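UDP-glucose 6-dehydrogenase (Pyrobaculum islandicum, PDB 3VTF) probably catalyses the NAD(+)-dependent, two-step oxidation of UDP-alpha-D-glucose to UDP-alpha-D-glucuronate. Local coordinates at residues V142-L154 / M219-S231. Residues are numbered along the deposited sequence; the frame is centred on the assembly and turned at random.
With UPG (uridine-5'-diphosphate-glucose), chain B.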
ATOM      1  N   VAL A 142     -12.747 -16.941 -17.848  1.00 16.81           N
ATOM      2  CA  VAL A 142     -11.468 -16.365 -18.200  1.00 18.08           C
ATOM      3  C   VAL A 142     -10.587 -16.305 -16.910  1.00 17.21           C
ATOM      4  O   VAL A 142     -10.929 -15.525 -15.975  1.00 16.27           O
ATOM      5  CB  VAL A 142     -11.639 -14.925 -18.763  1.00 20.40           C
ATOM      6  CG1 VAL A 142     -10.249 -14.366 -19.172  1.00 19.60           C
ATOM      7  CG2 VAL A 142     -12.640 -14.849 -19.970  1.00 22.78           C
ATOM      8  N   LYS A 143      -9.512 -17.104 -16.876  1.00 18.25           N
ATOM      9  CA  LYS A 143      -8.545 -17.028 -15.730  1.00 20.81           C
ATOM     10  C   LYS A 143      -7.372 -16.104 -16.100  1.00 21.87           C
ATOM     11  O   LYS A 143      -6.779 -15.524 -15.252  1.00 21.80           O
ATOM     12  CB  LYS A 143      -7.963 -18.407 -15.457  1.00 25.12           C
ATOM     13  CG  LYS A 143      -8.908 -19.355 -14.752  1.00 30.75           C
ATOM     14  CD  LYS A 143      -9.328 -18.811 -13.418  1.00 42.82           C
ATOM     15  CE  LYS A 143      -8.306 -19.027 -12.351  1.00 33.88           C
ATOM     16  NZ  LYS A 143      -9.053 -18.739 -11.036  1.00 29.55           N
ATOM     17  N   SER A 144      -7.026 -16.040 -17.406  1.00 21.28           N
ATOM     18  CA  SER A 144      -6.073 -15.097 -17.974  1.00 19.36           C
ATOM     19  C   SER A 144      -6.273 -13.699 -17.404  1.00 17.25           C
ATOM     20  O   SER A 144      -7.391 -13.287 -17.262  1.00 19.09           O
ATOM     21  CB  SER A 144      -6.197 -15.082 -19.549  1.00 20.38           C
ATOM     22  OG  SER A 144      -5.979 -16.435 -19.998  1.00 19.45           O
ATOM     23  N   THR A 145      -5.169 -12.965 -17.154  1.00 17.95           N
ATOM     24  CA  THR A 145      -5.203 -11.592 -16.803  1.00 17.97           C
ATOM     25  C   THR A 145      -5.493 -10.742 -18.012  1.00 20.93           C
ATOM     26  O   THR A 145      -4.662 -10.682 -18.931  1.00 20.75           O
ATOM     27  CB  THR A 145      -3.830 -11.180 -16.135  1.00 19.39           C
ATOM     28  OG1 THR A 145      -3.703 -12.012 -14.947  1.00 18.79           O
ATOM     29  CG2 THR A 145      -3.929  -9.685 -15.692  1.00 16.03           C
ATOM     30  N   VAL A 146      -6.690 -10.152 -18.042  1.00 18.03           N
ATOM     31  CA  VAL A 146      -7.145  -9.465 -19.221  1.00 16.35           C
ATOM     32  C   VAL A 146      -7.706  -8.122 -18.774  1.00 18.88           C
ATOM     33  O   VAL A 146      -8.290  -7.962 -17.671  1.00 19.90           O
ATOM     34  CB  VAL A 146      -8.270 -10.228 -19.961  1.00 16.83           C
ATOM     35  CG1 VAL A 146      -7.794 -11.494 -20.635  1.00 16.27           C
ATOM     36  CG2 VAL A 146      -9.464 -10.572 -18.972  1.00 14.95           C
ATOM     37  N   PRO A 147      -7.574  -7.109 -19.620  1.00 19.96           N
ATOM     38  CA  PRO A 147      -8.117  -5.807 -19.237  1.00 18.30           C
ATOM     39  C   PRO A 147      -9.646  -5.865 -19.034  1.00 18.59           C
ATOM     40  O   PRO A 147     -10.326  -6.679 -19.649  1.00 17.82           O
ATOM     41  CB  PRO A 147      -7.776  -4.908 -20.430  1.00 23.20           C
ATOM     42  CG  PRO A 147      -6.616  -5.611 -21.186  1.00 21.67           C
ATOM     43  CD  PRO A 147      -6.803  -7.115 -20.874  1.00 19.11           C
ATOM     44  N   PRO A 148     -10.190  -5.001 -18.184  1.00 16.75           N
ATOM     45  CA  PRO A 148     -11.618  -5.017 -17.900  1.00 18.33           C
ATOM     46  C   PRO A 148     -12.411  -4.797 -19.143  1.00 20.85           C
ATOM     47  O   PRO A 148     -12.080  -3.881 -19.902  1.00 18.56           O
ATOM     48  CB  PRO A 148     -11.795  -3.804 -16.942  1.00 20.57           C
ATOM     49  CG  PRO A 148     -10.422  -3.769 -16.166  1.00 21.04           C
ATOM     50  CD  PRO A 148      -9.411  -4.134 -17.243  1.00 18.06           C
ATOM     51  N   GLY A 149     -13.461  -5.590 -19.357  1.00 20.46           N
ATOM     52  CA  GLY A 149     -14.253  -5.468 -20.580  1.00 20.88           C
ATOM     53  C   GLY A 149     -13.938  -6.614 -21.481  1.00 21.43           C
ATOM     54  O   GLY A 149     -14.751  -6.891 -22.379  1.00 19.79           O
ATOM     55  N   THR A 150     -12.808  -7.332 -21.272  1.00 17.01           N
ATOM     56  CA  THR A 150     -12.433  -8.381 -22.260  1.00 18.09           C
ATOM     57  C   THR A 150     -13.400  -9.576 -22.233  1.00 17.20           C
ATOM     58  O   THR A 150     -13.694 -10.191 -23.290  1.00 18.14           O
ATOM     59  CB  THR A 150     -10.996  -8.923 -21.940  1.00 18.51           C
ATOM     60  OG1 THR A 150     -10.090  -7.835 -22.071  1.00 19.61           O
ATOM     61  CG2 THR A 150     -10.524 -10.032 -22.864  1.00 18.49           C
ATOM     62  N   THR A 151     -13.876  -9.947 -21.046  1.00 18.09           N
ATOM     63  CA  THR A 151     -14.716 -11.165 -20.875  1.00 17.98           C
ATOM     64  C   THR A 151     -16.066 -11.023 -21.622  1.00 22.65           C
ATOM     65  O   THR A 151     -16.419 -11.905 -22.437  1.00 20.58           O
ATOM     66  CB  THR A 151     -14.955 -11.521 -19.394  1.00 22.19           C
ATOM     67  OG1 THR A 151     -13.665 -11.822 -18.782  1.00 22.10           O
ATOM     68  CG2 THR A 151     -15.861 -12.788 -19.248  1.00 20.82           C
ATOM     69  N   GLU A 152     -16.760  -9.917 -21.406  1.00 18.56           N
ATOM     70  CA  GLU A 152     -18.079  -9.754 -22.012  1.00 22.33           C
ATOM     71  C   GLU A 152     -17.922  -9.150 -23.382  1.00 23.90           C
ATOM     72  O   GLU A 152     -18.893  -9.107 -24.130  1.00 21.19           O
ATOM     73  CB  GLU A 152     -18.919  -8.787 -21.159  1.00 23.46           C
ATOM     74  CG  GLU A 152     -19.336  -9.540 -19.904  1.00 27.73           C
ATOM     75  CD  GLU A 152     -20.098  -8.618 -19.009  1.00 38.21           C
ATOM     76  OE1 GLU A 152     -19.491  -7.578 -18.676  1.00 42.58           O
ATOM     77  OE2 GLU A 152     -21.244  -8.954 -18.674  1.00 48.02           O
ATOM     78  N   GLY A 153     -16.730  -8.608 -23.688  1.00 22.44           N
ATOM     79  CA  GLY A 153     -16.496  -8.041 -25.038  1.00 23.00           C
ATOM     80  C   GLY A 153     -15.846  -9.025 -25.974  1.00 23.53           C
ATOM     81  O   GLY A 153     -16.512  -9.937 -26.463  1.00 23.21           O
ATOM     82  N   LEU A 154     -14.524  -8.919 -26.134  1.00 22.69           N
ATOM     83  CA  LEU A 154     -13.804  -9.780 -27.031  1.00 22.21           C
ATOM     84  C   LEU A 154     -14.144 -11.289 -26.885  1.00 24.60           C
ATOM     85  O   LEU A 154     -14.405 -11.967 -27.874  1.00 22.10           O
ATOM     86  CB  LEU A 154     -12.283  -9.574 -26.810  1.00 24.60           C
ATOM     87  CG  LEU A 154     -11.374 -10.674 -27.406  1.00 24.71           C
ATOM     88  CD1 LEU A 154     -11.534 -10.669 -28.914  1.00 25.09           C
ATOM     89  CD2 LEU A 154      -9.919 -10.475 -27.089  1.00 25.22           C
ATOM     90  N   MET A 219     -19.478 -10.725  -8.332  1.00 20.27           N
ATOM     91  CA  MET A 219     -19.534  -9.321  -8.741  1.00 21.29           C
ATOM     92  C   MET A 219     -19.626  -9.250 -10.261  1.00 21.28           C
ATOM     93  O   MET A 219     -19.664 -10.261 -10.887  1.00 22.39           O
ATOM     94  CB  MET A 219     -18.317  -8.548  -8.218  1.00 21.67           C
ATOM     95  CG  MET A 219     -16.991  -9.027  -8.763  1.00 21.90           C
ATOM     96  SD  MET A 219     -15.557  -8.229  -7.997  1.00 25.51           S
ATOM     97  CE  MET A 219     -15.655  -8.769  -6.311  1.00 18.06           C
ATOM     98  N   LYS A 220     -19.693  -8.070 -10.850  1.00 23.45           N
ATOM     99  CA  LYS A 220     -19.694  -7.962 -12.313  1.00 25.25           C
ATOM    100  C   LYS A 220     -18.375  -8.417 -12.943  1.00 23.73           C
ATOM    101  O   LYS A 220     -17.333  -8.301 -12.329  1.00 22.32           O
ATOM    102  CB  LYS A 220     -19.951  -6.530 -12.741  1.00 26.93           C
ATOM    103  CG  LYS A 220     -21.107  -5.832 -12.056  1.00 54.51           C
ATOM    104  CD  LYS A 220     -21.313  -4.462 -12.672  1.00 49.49           C
ATOM    105  CE  LYS A 220     -22.595  -3.801 -12.213  1.00 30.19           C
ATOM    106  NZ  LYS A 220     -22.602  -2.391 -12.676  1.00 36.43           N
ATOM    107  N   PRO A 221     -18.411  -8.874 -14.193  1.00 23.63           N
ATOM    108  CA  PRO A 221     -17.196  -9.345 -14.847  1.00 22.45           C
ATOM    109  C   PRO A 221     -16.138  -8.232 -14.912  1.00 21.62           C
ATOM    110  O   PRO A 221     -14.983  -8.506 -14.686  1.00 19.60           O
ATOM    111  CB  PRO A 221     -17.691  -9.733 -16.236  1.00 26.41           C
ATOM    112  CG  PRO A 221     -19.058 -10.237 -15.983  1.00 24.54           C
ATOM    113  CD  PRO A 221     -19.603  -9.270 -14.962  1.00 26.40           C
ATOM    114  N   ARG A 222     -16.542  -7.006 -15.179  1.00 21.41           N
ATOM    115  CA  ARG A 222     -15.609  -5.892 -15.191  1.00 21.55           C
ATOM    116  C   ARG A 222     -14.951  -5.630 -13.831  1.00 19.37           C
ATOM    117  O   ARG A 222     -13.787  -5.282 -13.782  1.00 21.03           O
ATOM    118  CB  ARG A 222     -16.288  -4.624 -15.692  1.00 23.86           C
ATOM    119  CG  ARG A 222     -16.227  -4.444 -17.186  1.00 30.13           C
ATOM    120  CD  ARG A 222     -16.876  -3.144 -17.625  1.00 34.36           C
ATOM    121  NE  ARG A 222     -16.881  -3.090 -19.068  1.00 32.16           N
ATOM    122  CZ  ARG A 222     -17.019  -1.999 -19.802  1.00 39.26           C
ATOM    123  NH1 ARG A 222     -17.184  -0.812 -19.253  1.00 35.08           N
ATOM    124  NH2 ARG A 222     -16.994  -2.111 -21.112  1.00 36.76           N
ATOM    125  N   GLU A 223     -15.718  -5.738 -12.754  1.00 18.16           N
ATOM    126  CA  GLU A 223     -15.179  -5.546 -11.416  1.00 18.71           C
ATOM    127  C   GLU A 223     -14.150  -6.600 -11.073  1.00 17.58           C
ATOM    128  O   GLU A 223     -13.063  -6.268 -10.667  1.00 17.22           O
ATOM    129  CB  GLU A 223     -16.291  -5.550 -10.384  1.00 19.65           C
ATOM    130  CG  GLU A 223     -17.204  -4.359 -10.502  1.00 26.56           C
ATOM    131  CD  GLU A 223     -18.486  -4.491  -9.719  1.00 26.74           C
ATOM    132  OE1 GLU A 223     -18.978  -5.602  -9.528  1.00 26.84           O
ATOM    133  OE2 GLU A 223     -18.999  -3.462  -9.306  1.00 27.74           O
ATOM    134  N   ALA A 224     -14.469  -7.856 -11.341  1.00 15.82           N
ATOM    135  CA  ALA A 224     -13.499  -8.948 -11.149  1.00 18.06           C
ATOM    136  C   ALA A 224     -12.216  -8.727 -11.986  1.00 18.15           C
ATOM    137  O   ALA A 224     -11.096  -8.953 -11.496  1.00 18.33           O
ATOM    138  CB  ALA A 224     -14.181 -10.237 -11.527  1.00 19.55           C
ATOM    139  N   GLU A 225     -12.332  -8.264 -13.269  1.00 16.53           N
ATOM    140  CA  GLU A 225     -11.137  -8.032 -14.052  1.00 15.70           C
ATOM    141  C   GLU A 225     -10.312  -6.918 -13.443  1.00 17.49           C
ATOM    142  O   GLU A 225      -9.065  -6.998 -13.417  1.00 18.51           O
ATOM    143  CB  GLU A 225     -11.546  -7.645 -15.543  1.00 17.43           C
ATOM    144  CG  GLU A 225     -12.142  -8.925 -16.236  1.00 17.66           C
ATOM    145  CD  GLU A 225     -12.951  -8.582 -17.534  1.00 22.42           C
ATOM    146  OE1 GLU A 225     -13.668  -7.558 -17.608  1.00 21.19           O
ATOM    147  OE2 GLU A 225     -12.805  -9.354 -18.518  1.00 23.45           O
ATOM    148  N   LEU A 226     -10.988  -5.854 -13.003  1.00 15.84           N
ATOM    149  CA  LEU A 226     -10.243  -4.724 -12.365  1.00 19.06           C
ATOM    150  C   LEU A 226      -9.593  -5.127 -11.002  1.00 18.63           C
ATOM    151  O   LEU A 226      -8.443  -4.691 -10.650  1.00 18.51           O
ATOM    152  CB  LEU A 226     -11.177  -3.556 -12.137  1.00 17.34           C
ATOM    153  CG  LEU A 226     -10.499  -2.241 -11.639  1.00 17.70           C
ATOM    154  CD1 LEU A 226      -9.404  -1.904 -12.604  1.00 18.04           C
ATOM    155  CD2 LEU A 226     -11.519  -1.143 -11.630  1.00 16.65           C
ATOM    156  N   VAL A 227     -10.241  -6.036 -10.263  1.00 19.11           N
ATOM    157  CA  VAL A 227      -9.638  -6.519  -8.999  1.00 18.84           C
ATOM    158  C   VAL A 227      -8.291  -7.103  -9.236  1.00 20.33           C
ATOM    159  O   VAL A 227      -7.352  -6.902  -8.461  1.00 17.96           O
ATOM    160  CB  VAL A 227     -10.539  -7.621  -8.314  1.00 18.38           C
ATOM    161  CG1 VAL A 227      -9.802  -8.280  -7.162  1.00 20.24           C
ATOM    162  CG2 VAL A 227     -11.831  -7.008  -7.769  1.00 17.27           C
ATOM    163  N   LYS A 228      -8.132  -7.865 -10.325  1.00 17.75           N
ATOM    164  CA  LYS A 228      -6.864  -8.488 -10.576  1.00 17.85           C
ATOM    165  C   LYS A 228      -5.755  -7.459 -10.832  1.00 19.99           C
ATOM    166  O   LYS A 228      -4.558  -7.618 -10.319  1.00 16.67           O
ATOM    167  CB  LYS A 228      -6.985  -9.387 -11.796  1.00 17.37           C
ATOM    168  CG  LYS A 228      -5.710 -10.096 -12.239  1.00 18.88           C
ATOM    169  CD  LYS A 228      -4.994 -10.755 -11.054  1.00 20.53           C
ATOM    170  CE  LYS A 228      -3.787 -11.532 -11.554  1.00 22.02           C
ATOM    171  NZ  LYS A 228      -2.943 -11.906 -10.378  1.00 27.17           N
ATOM    172  N   TYR A 229      -6.065  -6.458 -11.659  1.00 18.45           N
ATOM    173  CA  TYR A 229      -4.985  -5.432 -11.929  1.00 17.49           C
ATOM    174  C   TYR A 229      -4.737  -4.574 -10.660  1.00 17.78           C
ATOM    175  O   TYR A 229      -3.606  -4.239 -10.310  1.00 19.25           O
ATOM    176  CB  TYR A 229      -5.438  -4.445 -13.055  1.00 17.45           C
ATOM    177  CG  TYR A 229      -5.141  -5.059 -14.425  1.00 19.31           C
ATOM    178  CD1 TYR A 229      -3.835  -5.121 -14.906  1.00 18.40           C
ATOM    179  CD2 TYR A 229      -6.197  -5.698 -15.177  1.00 19.60           C
ATOM    180  CE1 TYR A 229      -3.538  -5.739 -16.147  1.00 18.04           C
ATOM    181  CE2 TYR A 229      -5.933  -6.351 -16.404  1.00 20.70           C
ATOM    182  CZ  TYR A 229      -4.628  -6.322 -16.904  1.00 21.83           C
ATOM    183  OH  TYR A 229      -4.377  -6.906 -18.120  1.00 21.73           O
ATOM    184  N   ALA A 230      -5.811  -4.211  -9.965  1.00 18.40           N
ATOM    185  CA  ALA A 230      -5.651  -3.394  -8.763  1.00 17.58           C
ATOM    186  C   ALA A 230      -4.818  -4.142  -7.716  1.00 19.07           C
ATOM    187  O   ALA A 230      -3.981  -3.505  -7.030  1.00 18.75           O
ATOM    188  CB  ALA A 230      -6.974  -2.921  -8.219  1.00 17.61           C
ATOM    189  N   SER A 231      -5.025  -5.453  -7.580  1.00 17.15           N
ATOM    190  CA  SER A 231      -4.225  -6.224  -6.662  1.00 18.36           C
ATOM    191  C   SER A 231      -2.759  -6.298  -7.111  1.00 18.40           C
ATOM    192  O   SER A 231      -1.862  -6.132  -6.290  1.00 18.16           O
ATOM    193  CB  SER A 231      -4.773  -7.659  -6.451  1.00 18.85           C
ATOM    194  OG  SER A 231      -6.153  -7.512  -6.008  1.00 19.89           O
TER
HETATM  195  N1  UPG B1001       9.523  -8.938  -4.713  1.00 23.90           N
HETATM  196  C2  UPG B1001      10.265  -7.841  -4.182  1.00 23.29           C
HETATM  197  N3  UPG B1001      10.024  -7.444  -2.931  1.00 22.31           N
HETATM  198  C4  UPG B1001       9.016  -8.044  -2.193  1.00 24.34           C
HETATM  199  C5  UPG B1001       8.224  -9.134  -2.698  1.00 23.78           C
HETATM  200  C6  UPG B1001       8.500  -9.525  -4.023  1.00 22.90           C
HETATM  201  O2  UPG B1001      11.168  -7.253  -4.858  1.00 22.06           O
HETATM  202  O4  UPG B1001       8.785  -7.596  -1.020  1.00 22.33           O
HETATM  203  C1C UPG B1001       9.844  -9.286  -6.117  1.00 22.68           C
HETATM  204  C2C UPG B1001      10.176 -10.762  -6.219  1.00 25.70           C
HETATM  205  O2C UPG B1001      11.566 -11.018  -6.032  1.00 23.54           O
HETATM  206  C3C UPG B1001       9.744 -11.093  -7.664  1.00 25.06           C
HETATM  207  C4C UPG B1001       8.556 -10.164  -7.921  1.00 21.74           C
HETATM  208  O4C UPG B1001       8.600  -9.197  -6.848  1.00 23.46           O
HETATM  209  O3C UPG B1001      10.777 -10.646  -8.583  1.00 24.60           O
HETATM  210  C5C UPG B1001       7.187 -10.884  -7.874  1.00 26.48           C
HETATM  211  O5C UPG B1001       7.207 -11.778  -6.755  1.00 26.47           O
HETATM  212  PA  UPG B1001       5.859 -12.742  -6.442  1.00 30.73           P
HETATM  213  O1A UPG B1001       4.620 -11.852  -6.102  1.00 25.13           O
HETATM  214  O2A UPG B1001       6.316 -13.917  -5.541  1.00 33.07           O
HETATM  215  O3A UPG B1001       5.789 -13.509  -7.856  1.00 29.60           O
HETATM  216  PB  UPG B1001       4.526 -13.970  -8.797  1.00 31.34           P
HETATM  217  O1B UPG B1001       4.567 -15.474  -8.893  1.00 32.13           O
HETATM  218  O2B UPG B1001       4.957 -13.139 -10.031  1.00 33.54           O
HETATM  219  O3B UPG B1001       3.124 -13.623  -8.120  1.00 28.67           O
HETATM  220  C1' UPG B1001       2.385 -12.424  -8.505  1.00 28.03           C
HETATM  221  C2' UPG B1001       1.386 -12.151  -7.403  1.00 26.37           C
HETATM  222  C3' UPG B1001       0.292 -13.244  -7.465  1.00 27.25           C
HETATM  223  C4' UPG B1001      -0.321 -13.212  -8.886  1.00 28.37           C
HETATM  224  C5' UPG B1001       0.808 -13.636  -9.907  1.00 27.96           C
HETATM  225  C6' UPG B1001       0.422 -13.626 -11.403  1.00 27.79           C
HETATM  226  O2' UPG B1001       2.260 -12.362  -6.227  1.00 25.44           O
HETATM  227  O3' UPG B1001      -0.672 -12.922  -6.482  1.00 25.38           O
HETATM  228  O4' UPG B1001      -1.338 -14.236  -8.927  1.00 29.95           O
HETATM  229  O5' UPG B1001       1.763 -12.545  -9.784  1.00 31.91           O
HETATM  230  O6' UPG B1001      -0.608 -12.634 -11.636  1.00 23.12           O
HETATM  231  O   HOH W   1      -7.917  -9.110 -15.170  1.00 22.46           O
HETATM  232  O   HOH W   2     -15.970  -8.038 -19.192  1.00 19.69           O
HETATM  233  O   HOH W   3     -18.032  -5.751 -19.779  1.00 40.46           O
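Glu225 reaches from helix 221-251 into the turn before helix 151-160, its CB packed on Pro148 and its carboxylate held by three donors. Gly149 N meets OE1 at 2.6 Å, nearly straight (163°) but from above the carboxylate plane. OE2 takes Thr151 N on its syn lone pair, while Thr151 OG1 comes in over the plane, also 2.6 Å from OE2. Water 2 gives a further hydrogen bond to OE1 and accepts one from Glu152 N. With an alanine in place of Glu225 the carboxylate is gone, and Gly149 N and Thr151 N would probably be left without their acceptor and the Thr151 hydroxyl free to turn. The type II turn Pro147-Thr150 bears Gly149 at a backbone conformation where a side chain would jam against the preceding carbonyl. Pro148 lays CG 4.1 Å from Leu226 CB, and the Glu152 carboxylate rests on the Pro221 ring. Farther along, Thr145 turns OG1 beside its backbone N (chi1 -61°), which leaves CG2 over one face of the Tyr229 ring, 4.1 Å from the centroid, a CH-pi contact; Val146 O sits at the ring edge, 3.1 Å from CE2. Lys228, bent at chi2 (47°), passes its CE by Thr145 OG1 and sends NZ to the UPG glucose O6' at 2.8 Å; Asn232 and Glu175 O also hold NZ. The long central helix is thus docked on the Rossmann-type NAD-binding domain where Thr145, a predicted NAD(+) ligand, adjoins the UDP-glucose site.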